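Local coordinates for protein UDP-glucose 4-epimerase (Campylobacter jejuni subsp. jejuni serotype O:2, PDB 7K3P) that interconverts UDP-glucose and UDP-galactose, and probably their N-acetylated counterparts, by inverting the configuration at C4 of the sugar with a bound NAD cofactor, at residues Lys184-Tyr190 / Glu266-Val272. The protein carries 2 engineered substitutions. Sequence-based numbering, arbitrary orientation.
Sequences KHCILRY and ESNVFNV. With NAD (nicotinamide-adenine-dinucleotide), chain C.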
ATOM      1  N   LYS A 184     -19.183  -4.532  -0.352  1.00 29.22           N
ATOM      2  CA  LYS A 184     -18.906  -5.146   0.951  1.00 25.95           C
ATOM      3  C   LYS A 184     -17.675  -6.050   0.935  1.00 26.91           C
ATOM      4  O   LYS A 184     -17.516  -6.903   0.054  1.00 27.55           O
ATOM      5  CB  LYS A 184     -20.098  -5.987   1.434  1.00 28.17           C
ATOM      6  CG  LYS A 184     -21.356  -5.220   1.853  1.00 30.80           C
ATOM      7  CD  LYS A 184     -22.335  -6.244   2.444  1.00 32.96           C
ATOM      8  CE  LYS A 184     -23.663  -5.649   2.884  1.00 42.43           C
ATOM      9  NZ  LYS A 184     -24.553  -6.783   3.302  1.00 35.67           N
ATOM     10  N   HIS A 185     -16.824  -5.888   1.938  1.00 23.00           N
ATOM     11  CA  HIS A 185     -15.634  -6.716   2.048  1.00 23.53           C
ATOM     12  C   HIS A 185     -15.606  -7.379   3.415  1.00 24.05           C
ATOM     13  O   HIS A 185     -16.035  -6.792   4.402  1.00 22.10           O
ATOM     14  CB  HIS A 185     -14.365  -5.879   1.859  1.00 19.88           C
ATOM     15  CG  HIS A 185     -14.098  -4.903   2.966  1.00 21.57           C
ATOM     16  ND1 HIS A 185     -14.540  -3.597   2.925  1.00 19.75           N
ATOM     17  CD2 HIS A 185     -13.422  -5.037   4.137  1.00 24.37           C
ATOM     18  CE1 HIS A 185     -14.146  -2.967   4.022  1.00 22.86           C
ATOM     19  NE2 HIS A 185     -13.471  -3.815   4.775  1.00 21.10           N
ATOM     20  N   CYS A 186     -15.106  -8.607   3.460  1.00 22.71           N
ATOM     21  CA  CYS A 186     -14.813  -9.232   4.729  1.00 23.12           C
ATOM     22  C   CYS A 186     -13.376  -9.725   4.706  1.00 23.50           C
ATOM     23  O   CYS A 186     -13.011 -10.550   3.873  1.00 23.41           O
ATOM     24  CB  CYS A 186     -15.756 -10.402   4.978  1.00 25.38           C
ATOM     25  SG  CYS A 186     -15.653 -11.023   6.675  1.00 29.82           S
ATOM     26  N   ILE A 187     -12.564  -9.206   5.617  1.00 23.84           N
ATOM     27  CA  ILE A 187     -11.161  -9.574   5.675  1.00 18.63           C
ATOM     28  C   ILE A 187     -10.921 -10.621   6.748  1.00 22.30           C
ATOM     29  O   ILE A 187     -11.358 -10.454   7.892  1.00 22.61           O
ATOM     30  CB  ILE A 187     -10.295  -8.349   5.989  1.00 23.60           C
ATOM     31  CG1 ILE A 187     -10.276  -7.396   4.785  1.00 21.32           C
ATOM     32  CG2 ILE A 187      -8.870  -8.798   6.379  1.00 19.84           C
ATOM     33  CD1 ILE A 187     -10.017  -5.938   5.174  1.00 22.24           C
ATOM     34  N   LEU A 188     -10.214 -11.690   6.395  1.00 21.03           N
ATOM     35  CA  LEU A 188      -9.888 -12.727   7.373  1.00 21.08           C
ATOM     36  C   LEU A 188      -8.381 -12.730   7.681  1.00 22.48           C
ATOM     37  O   LEU A 188      -7.548 -12.832   6.766  1.00 23.11           O
ATOM     38  CB  LEU A 188     -10.350 -14.109   6.872  1.00 19.01           C
ATOM     39  CG  LEU A 188     -11.852 -14.244   6.592  1.00 24.68           C
ATOM     40  CD1 LEU A 188     -12.215 -15.658   6.182  1.00 25.56           C
ATOM     41  CD2 LEU A 188     -12.640 -13.851   7.833  1.00 20.71           C
ATOM     42  N   ARG A 189      -8.024 -12.603   8.961  1.00 19.57           N
ATOM     43  CA  ARG A 189      -6.616 -12.721   9.375  1.00 19.66           C
ATOM     44  C   ARG A 189      -6.440 -13.987  10.208  1.00 25.63           C
ATOM     45  O   ARG A 189      -7.322 -14.336  11.003  1.00 22.28           O
ATOM     46  CB  ARG A 189      -6.200 -11.515  10.208  1.00 20.70           C
ATOM     47  CG  ARG A 189      -6.399 -10.158   9.537  1.00 20.63           C
ATOM     48  CD  ARG A 189      -6.194  -9.061  10.550  1.00 21.12           C
ATOM     49  NE  ARG A 189      -6.432  -7.733   9.995  1.00 21.89           N
ATOM     50  CZ  ARG A 189      -6.854  -6.704  10.713  1.00 22.98           C
ATOM     51  NH1 ARG A 189      -7.072  -6.859  12.022  1.00 23.95           N
ATOM     52  NH2 ARG A 189      -7.060  -5.537  10.128  1.00 20.31           N
ATOM     53  N   TYR A 190      -5.310 -14.668  10.037  1.00 20.61           N
ATOM     54  CA  TYR A 190      -5.045 -15.885  10.793  1.00 23.00           C
ATOM     55  C   TYR A 190      -3.568 -16.211  10.775  1.00 27.36           C
ATOM     56  O   TYR A 190      -2.807 -15.683   9.946  1.00 21.29           O
ATOM     57  CB  TYR A 190      -5.864 -17.071  10.247  1.00 23.48           C
ATOM     58  CG  TYR A 190      -5.896 -17.169   8.724  1.00 24.49           C
ATOM     59  CD1 TYR A 190      -6.732 -16.355   7.968  1.00 22.03           C
ATOM     60  CD2 TYR A 190      -5.115 -18.102   8.057  1.00 22.71           C
ATOM     61  CE1 TYR A 190      -6.773 -16.463   6.557  1.00 20.85           C
ATOM     62  CE2 TYR A 190      -5.157 -18.224   6.680  1.00 23.97           C
ATOM     63  CZ  TYR A 190      -5.979 -17.401   5.940  1.00 24.65           C
ATOM     64  OH  TYR A 190      -5.999 -17.535   4.565  1.00 27.11           O
ATOM     65  N   GLU A 266     -22.712  -5.747   7.440  1.00 35.57           N
ATOM     66  CA  GLU A 266     -21.822  -4.786   6.807  1.00 37.58           C
ATOM     67  C   GLU A 266     -20.388  -5.319   6.733  1.00 31.32           C
ATOM     68  O   GLU A 266     -20.100  -6.436   7.190  1.00 28.17           O
ATOM     69  CB  GLU A 266     -21.868  -3.452   7.550  1.00 35.36           C
ATOM     70  CG  GLU A 266     -23.153  -2.673   7.310  1.00 43.59           C
ATOM     71  CD  GLU A 266     -23.311  -2.223   5.858  1.00 53.39           C
ATOM     72  OE1 GLU A 266     -22.946  -1.064   5.557  1.00 61.38           O
ATOM     73  OE2 GLU A 266     -23.798  -3.022   5.021  1.00 49.30           O
ATOM     74  N   SER A 267     -19.502  -4.527   6.136  1.00 33.46           N
ATOM     75  CA  SER A 267     -18.100  -4.918   5.987  1.00 28.53           C
ATOM     76  C   SER A 267     -17.474  -5.181   7.354  1.00 30.04           C
ATOM     77  O   SER A 267     -17.879  -4.578   8.353  1.00 28.34           O
ATOM     78  CB  SER A 267     -17.332  -3.817   5.250  1.00 29.40           C
ATOM     79  OG  SER A 267     -17.726  -3.778   3.888  1.00 25.96           O
ATOM     80  N   ASN A 268     -16.508  -6.092   7.415  1.00 27.00           N
ATOM     81  CA  ASN A 268     -15.872  -6.390   8.696  1.00 29.61           C
ATOM     82  C   ASN A 268     -14.541  -7.106   8.536  1.00 29.84           C
ATOM     83  O   ASN A 268     -14.217  -7.597   7.447  1.00 27.35           O
ATOM     84  CB  ASN A 268     -16.807  -7.241   9.571  1.00 26.41           C
ATOM     85  CG  ASN A 268     -16.829  -6.776  11.018  1.00 32.22           C
ATOM     86  OD1 ASN A 268     -15.853  -6.207  11.515  1.00 33.23           O
ATOM     87  ND2 ASN A 268     -17.948  -7.005  11.699  1.00 25.50           N
ATOM     88  N   VAL A 269     -13.785  -7.181   9.631  1.00 27.40           N
ATOM     89  CA  VAL A 269     -12.545  -7.959   9.656  1.00 24.76           C
ATOM     90  C   VAL A 269     -12.602  -8.947  10.820  1.00 23.76           C
ATOM     91  O   VAL A 269     -13.072  -8.602  11.908  1.00 25.87           O
ATOM     92  CB  VAL A 269     -11.309  -7.022   9.738  1.00 27.52           C
ATOM     93  CG1 VAL A 269     -11.506  -5.976  10.840  1.00 29.97           C
ATOM     94  CG2 VAL A 269     -10.023  -7.812   9.949  1.00 25.40           C
ATOM     95  N   PHE A 270     -12.163 -10.182  10.586  1.00 22.44           N
ATOM     96  CA  PHE A 270     -12.219 -11.218  11.607  1.00 26.12           C
ATOM     97  C   PHE A 270     -10.889 -11.929  11.702  1.00 28.90           C
ATOM     98  O   PHE A 270     -10.310 -12.304  10.667  1.00 20.88           O
ATOM     99  CB  PHE A 270     -13.247 -12.312  11.253  1.00 27.22           C
ATOM    100  CG  PHE A 270     -14.678 -11.854  11.270  1.00 27.98           C
ATOM    101  CD1 PHE A 270     -15.302 -11.512  12.464  1.00 26.03           C
ATOM    102  CD2 PHE A 270     -15.410 -11.809  10.087  1.00 27.23           C
ATOM    103  CE1 PHE A 270     -16.631 -11.105  12.479  1.00 31.01           C
ATOM    104  CE2 PHE A 270     -16.746 -11.399  10.085  1.00 32.61           C
ATOM    105  CZ  PHE A 270     -17.361 -11.043  11.292  1.00 29.11           C
ATOM    106  N   ASN A 271     -10.425 -12.154  12.930  1.00 19.63           N
ATOM    107  CA  ASN A 271      -9.429 -13.185  13.143  1.00 24.57           C
ATOM    108  C   ASN A 271     -10.119 -14.530  12.958  1.00 23.91           C
ATOM    109  O   ASN A 271     -11.269 -14.703  13.378  1.00 24.22           O
ATOM    110  CB  ASN A 271      -8.881 -13.125  14.572  1.00 23.98           C
ATOM    111  CG  ASN A 271      -7.977 -11.938  14.808  1.00 26.16           C
ATOM    112  OD1 ASN A 271      -7.275 -11.479  13.898  1.00 24.16           O
ATOM    113  ND2 ASN A 271      -7.974 -11.436  16.050  1.00 22.80           N
ATOM    114  N   VAL A 272      -9.414 -15.494  12.377  1.00 21.98           N
ATOM    115  CA  VAL A 272      -9.898 -16.865  12.368  1.00 23.58           C
ATOM    116  C   VAL A 272      -8.951 -17.710  13.194  1.00 28.47           C
ATOM    117  O   VAL A 272      -7.763 -17.813  12.872  1.00 22.80           O
ATOM    118  CB  VAL A 272      -9.974 -17.454  10.952  1.00 22.23           C
ATOM    119  CG1 VAL A 272     -10.666 -18.813  10.996  1.00 23.11           C
ATOM    120  CG2 VAL A 272     -10.726 -16.493  10.012  1.00 21.45           C
TER
HETATM  121  PA  NAD C 401      -1.127 -21.222  -2.054  1.00 29.33           P
HETATM  122  O1A NAD C 401       0.180 -20.860  -2.715  1.00 28.16           O
HETATM  123  O2A NAD C 401      -1.283 -22.713  -1.958  1.00 26.60           O
HETATM  124  O5B NAD C 401      -2.351 -20.681  -2.891  1.00 25.58           O
HETATM  125  C5B NAD C 401      -2.141 -19.579  -3.726  1.00 24.45           C
HETATM  126  C4B NAD C 401      -2.786 -19.824  -5.033  1.00 27.93           C
HETATM  127  O4B NAD C 401      -2.921 -18.647  -5.775  1.00 26.74           O
HETATM  128  C3B NAD C 401      -1.956 -20.831  -5.889  1.00 26.44           C
HETATM  129  O3B NAD C 401      -2.677 -22.008  -6.418  1.00 28.24           O
HETATM  130  C2B NAD C 401      -1.262 -19.917  -6.927  1.00 32.66           C
HETATM  131  O2B NAD C 401      -0.993 -20.544  -8.107  1.00 30.20           O
HETATM  132  C1B NAD C 401      -2.302 -18.849  -7.048  1.00 23.95           C
HETATM  133  N9A NAD C 401      -1.758 -17.591  -7.586  1.00 28.04           N
HETATM  134  C8A NAD C 401      -0.715 -16.889  -7.098  1.00 25.57           C
HETATM  135  N7A NAD C 401      -0.486 -15.805  -7.854  1.00 26.37           N
HETATM  136  C5A NAD C 401      -1.377 -15.771  -8.853  1.00 24.41           C
HETATM  137  C6A NAD C 401      -1.616 -14.904  -9.932  1.00 23.43           C
HETATM  138  N6A NAD C 401      -0.794 -13.730 -10.108  1.00 23.86           N
HETATM  139  N1A NAD C 401      -2.631 -15.152 -10.783  1.00 24.00           N
HETATM  140  C2A NAD C 401      -3.422 -16.231 -10.649  1.00 23.77           C
HETATM  141  N3A NAD C 401      -3.212 -17.115  -9.618  1.00 26.21           N
HETATM  142  C4A NAD C 401      -2.210 -16.909  -8.714  1.00 25.16           C
HETATM  143  O3  NAD C 401      -1.147 -20.541  -0.618  1.00 30.54           O
HETATM  144  PN  NAD C 401      -2.207 -20.883   0.499  1.00 27.67           P
HETATM  145  O1N NAD C 401      -3.350 -21.697  -0.080  1.00 25.34           O
HETATM  146  O2N NAD C 401      -1.502 -21.656   1.572  1.00 29.26           O
HETATM  147  O5D NAD C 401      -2.749 -19.516   1.080  1.00 27.37           O
HETATM  148  C5D NAD C 401      -3.730 -18.822   0.345  1.00 23.74           C
HETATM  149  C4D NAD C 401      -4.012 -17.455   0.947  1.00 24.24           C
HETATM  150  O4D NAD C 401      -4.197 -17.539   2.343  1.00 24.58           O
HETATM  151  C3D NAD C 401      -2.960 -16.398   0.629  1.00 18.67           C
HETATM  152  O3D NAD C 401      -3.575 -15.194   0.399  1.00 21.38           O
HETATM  153  C2D NAD C 401      -2.174 -16.244   1.861  1.00 25.96           C
HETATM  154  O2D NAD C 401      -1.578 -15.008   2.002  1.00 23.72           O
HETATM  155  C1D NAD C 401      -3.240 -16.581   2.937  1.00 24.81           C
HETATM  156  N1N NAD C 401      -2.673 -17.079   4.275  1.00 27.85           N
HETATM  157  C2N NAD C 401      -2.088 -18.330   4.250  1.00 23.39           C
HETATM  158  C3N NAD C 401      -1.556 -18.851   5.425  1.00 25.03           C
HETATM  159  C7N NAD C 401      -0.914 -20.215   5.412  1.00 28.34           C
HETATM  160  O7N NAD C 401      -0.821 -20.872   4.387  1.00 29.93           O
HETATM  161  N7N NAD C 401      -0.395 -20.738   6.631  1.00 24.02           N
HETATM  162  C4N NAD C 401      -1.631 -18.119   6.595  1.00 23.56           C
HETATM  163  C5N NAD C 401      -2.217 -16.874   6.607  1.00 23.02           C
HETATM  164  C6N NAD C 401      -2.753 -16.331   5.431  1.00 24.20           C
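Strands 184-189 and 268-271 run parallel, the axes of these short segments inclined by 18°, and I187 and R189 each bond through both N and O to the partner backbone; F270 N donates to I187 O at 2.8 Å. At the S267 end of the pairing, a side chain takes the place of a backbone carbonyl: S267 OG accepts H185 N at 3.0 Å, almost straight at 169°. The same serine lays CB over one face of the H185 imidazole, 3.7 Å from the ring centroid, while S177 of helix 161-179 binds ND1.

Alternation sorts the remaining side chains. On the face of C186, L188 and F270, the thiol sulfur meets the phenyl edge, SG 3.5 Å from F270 CD2, and L188 CD2 reaches both F270 CB and V272 CG2; helices 248-261 and 315-320 cover this layer. On the other face, V269 chi1 of 48° leaves CG2 anti to the backbone N, which brings it over the centre of the R189 guanidinium, 3.4 Å from CZ. With E170 salt-bridged to NH2 and Y142 bonded to NH1, this apolar cover should fix the buried group's orientation.

These contacts join the last two strands of the Rossmann-type parallel sheet. Directly after R189, Y190 OH donates to the NAD ribose oxygen O4D at 2.9 Å, linking this end of the sheet to the cofactor pocket, consistent with the pairing setting where Y190 meets NAD.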